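Long-range contact in agmatine ureohydrolase (Thermoplasma volcanium GSS1, PDB 3PZL), which probably hydrolyses agmatine to putrescine and urea, as a member of the arginase family that binds two manganese ions per subunit: residues Lys136-Ile142 / Gly174-Ser178. Sequence-based numbering, arbitrary orientation.
Sequences KDVDLVI and GRITS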
loop_
_atom_site.group_PDB
_atom_site.type_symbol
_atom_site.label_atom_id
_atom_site.label_comp_id
_atom_site.label_asym_id
_atom_site.label_seq_id
_atom_site.Cartn_x
_atom_site.Cartn_y
_atom_site.Cartn_z
ATOM N N LYS B 136 -22.242 17.311 37.785
ATOM C CA LYS B 136 -22.465 16.126 38.634
ATOM C C LYS B 136 -23.493 15.103 38.113
ATOM O O LYS B 136 -23.453 13.926 38.479
ATOM C CB LYS B 136 -22.865 16.556 40.044
ATOM C CG LYS B 136 -21.701 16.882 40.978
ATOM C CD LYS B 136 -22.216 17.314 42.376
ATOM C CE LYS B 136 -21.069 17.445 43.366
ATOM N NZ LYS B 136 -20.304 16.155 43.462
ATOM N N ASP B 137 -24.420 15.551 37.277
ATOM C CA ASP B 137 -25.485 14.669 36.799
ATOM C C ASP B 137 -25.079 13.842 35.583
ATOM O O ASP B 137 -25.670 12.791 35.334
ATOM C CB ASP B 137 -26.772 15.459 36.505
ATOM C CG ASP B 137 -26.544 16.634 35.555
ATOM O OD1 ASP B 137 -25.570 17.396 35.759
ATOM O OD2 ASP B 137 -27.344 16.811 34.611
ATOM N N VAL B 138 -24.081 14.329 34.841
ATOM C CA VAL B 138 -23.621 13.707 33.607
ATOM C C VAL B 138 -22.872 12.408 33.921
ATOM O O VAL B 138 -21.999 12.394 34.764
ATOM C CB VAL B 138 -22.695 14.685 32.792
ATOM C CG1 VAL B 138 -22.170 14.023 31.526
ATOM C CG2 VAL B 138 -23.426 15.958 32.423
ATOM N N ASP B 139 -23.221 11.322 33.238
ATOM C CA ASP B 139 -22.454 10.076 33.310
ATOM C C ASP B 139 -21.668 9.872 32.012
ATOM O O ASP B 139 -22.000 10.453 30.974
ATOM C CB ASP B 139 -23.381 8.886 33.529
ATOM C CG ASP B 139 -23.964 8.838 34.951
ATOM O OD1 ASP B 139 -24.771 7.917 35.239
ATOM O OD2 ASP B 139 -23.611 9.693 35.802
ATOM N N LEU B 140 -20.627 9.042 32.085
ATOM C CA LEU B 140 -19.717 8.823 30.978
ATOM C C LEU B 140 -19.939 7.445 30.372
ATOM O O LEU B 140 -19.917 6.446 31.090
ATOM C CB LEU B 140 -18.273 8.958 31.458
ATOM C CG LEU B 140 -17.130 8.739 30.440
ATOM C CD1 LEU B 140 -17.075 9.821 29.399
ATOM C CD2 LEU B 140 -15.803 8.644 31.143
ATOM N N VAL B 141 -20.165 7.404 29.054
ATOM C CA VAL B 141 -20.370 6.133 28.349
ATOM C C VAL B 141 -19.309 5.922 27.286
ATOM O O VAL B 141 -19.282 6.633 26.285
ATOM C CB VAL B 141 -21.759 5.996 27.698
ATOM C CG1 VAL B 141 -21.923 4.588 27.192
ATOM C CG2 VAL B 141 -22.887 6.327 28.699
ATOM N N ILE B 142 -18.463 4.922 27.516
ATOM C CA ILE B 142 -17.304 4.682 26.695
ATOM C C ILE B 142 -17.423 3.417 25.825
ATOM O O ILE B 142 -17.802 2.346 26.319
ATOM C CB ILE B 142 -16.027 4.574 27.563
ATOM C CG1 ILE B 142 -15.930 5.750 28.537
ATOM C CG2 ILE B 142 -14.791 4.488 26.665
ATOM C CD1 ILE B 142 -14.672 5.807 29.318
ATOM N N GLY B 174 -20.020 4.623 40.111
ATOM C CA GLY B 174 -21.343 4.621 39.484
ATOM C C GLY B 174 -21.558 5.636 38.376
ATOM O O GLY B 174 -22.650 5.756 37.829
ATOM N N ARG B 175 -20.507 6.353 38.023
ATOM C CA ARG B 175 -20.637 7.394 37.041
ATOM C C ARG B 175 -20.165 7.015 35.623
ATOM O O ARG B 175 -20.436 7.739 34.670
ATOM C CB ARG B 175 -19.935 8.642 37.572
ATOM C CG ARG B 175 -20.811 9.457 38.514
ATOM C CD ARG B 175 -21.259 10.745 37.849
ATOM N NE ARG B 175 -20.550 11.891 38.429
ATOM C CZ ARG B 175 -20.216 13.023 37.794
ATOM N NH1 ARG B 175 -20.495 13.208 36.506
ATOM N NH2 ARG B 175 -19.563 13.980 38.455
ATOM N N ILE B 176 -19.503 5.866 35.488
ATOM C CA ILE B 176 -18.757 5.491 34.279
ATOM C C ILE B 176 -19.073 4.060 33.829
ATOM O O ILE B 176 -19.056 3.133 34.625
ATOM C CB ILE B 176 -17.208 5.610 34.519
ATOM C CG1 ILE B 176 -16.799 7.048 34.879
ATOM C CG2 ILE B 176 -16.393 5.119 33.308
ATOM C CD1 ILE B 176 -15.450 7.171 35.549
ATOM N N THR B 177 -19.330 3.900 32.538
ATOM C CA THR B 177 -19.532 2.618 31.895
ATOM C C THR B 177 -18.630 2.551 30.673
ATOM O O THR B 177 -18.462 3.541 29.968
ATOM C CB THR B 177 -20.937 2.564 31.347
ATOM O OG1 THR B 177 -21.818 3.201 32.283
ATOM C CG2 THR B 177 -21.374 1.130 31.044
ATOM N N SER B 178 -18.080 1.382 30.377
ATOM C CA SER B 178 -17.268 1.212 29.165
ATOM C C SER B 178 -17.596 -0.101 28.470
ATOM O O SER B 178 -17.488 -1.159 29.070
ATOM C CB SER B 178 -15.791 1.273 29.517
ATOM O OG SER B 178 -15.004 1.415 28.359
#
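The guanidinium group of Arg175 carries the carbonyl oxygen of Lys136 over the centre of one face, 3.4 Å above its plane, while the carbonyl oxygen of Val138 sits at its edge, near the plane, where NH1 appears hydrogen-bonded to it, although the modelled separation is too short to be reliable. Bends at chi2 and chi3 lead the arginine back past the start of the neighbouring strand to these two carbonyls; NH1 also makes a weak hydrogen bond to Pro135 O. Asp139 crosses the arginine chain at roughly a right angle, and its OD2 lies 3.3 Å from Arg175 CD. The two charges are near but form no salt bridge: Asp139 OD2 is 4.6 Å from Arg175 NE, and Asp139 OD1 is hydrogen-bonded to Ser221.

Beyond this point the strands run parallel, their axes 8° apart. Leu140 is gripped through both backbone polar atoms, its N bonding to Arg175 O (2.9 Å) and its O accepting from Thr177 N (3.0 Å); Ile142 N then donates to Thr177 O (2.8 Å). Leu140 and Ile176 lie side by side, pointing the same way, and both pack on Ala167 of helix 163-171. With OG anti to the backbone N (chi1 -167°), Ser178 rests its hydroxyl against CB and CG2 of Ile142, whose side chain touches the manganese ligand His124. Val141 and Thr177 occupy the other face. The arrangement is a beta-alpha-beta unit, strand 138-143, helix 163-171 and strand 176-180, within the parallel sheet of the arginase fold, at the C-terminal ends of whose strands the dimanganese site lies.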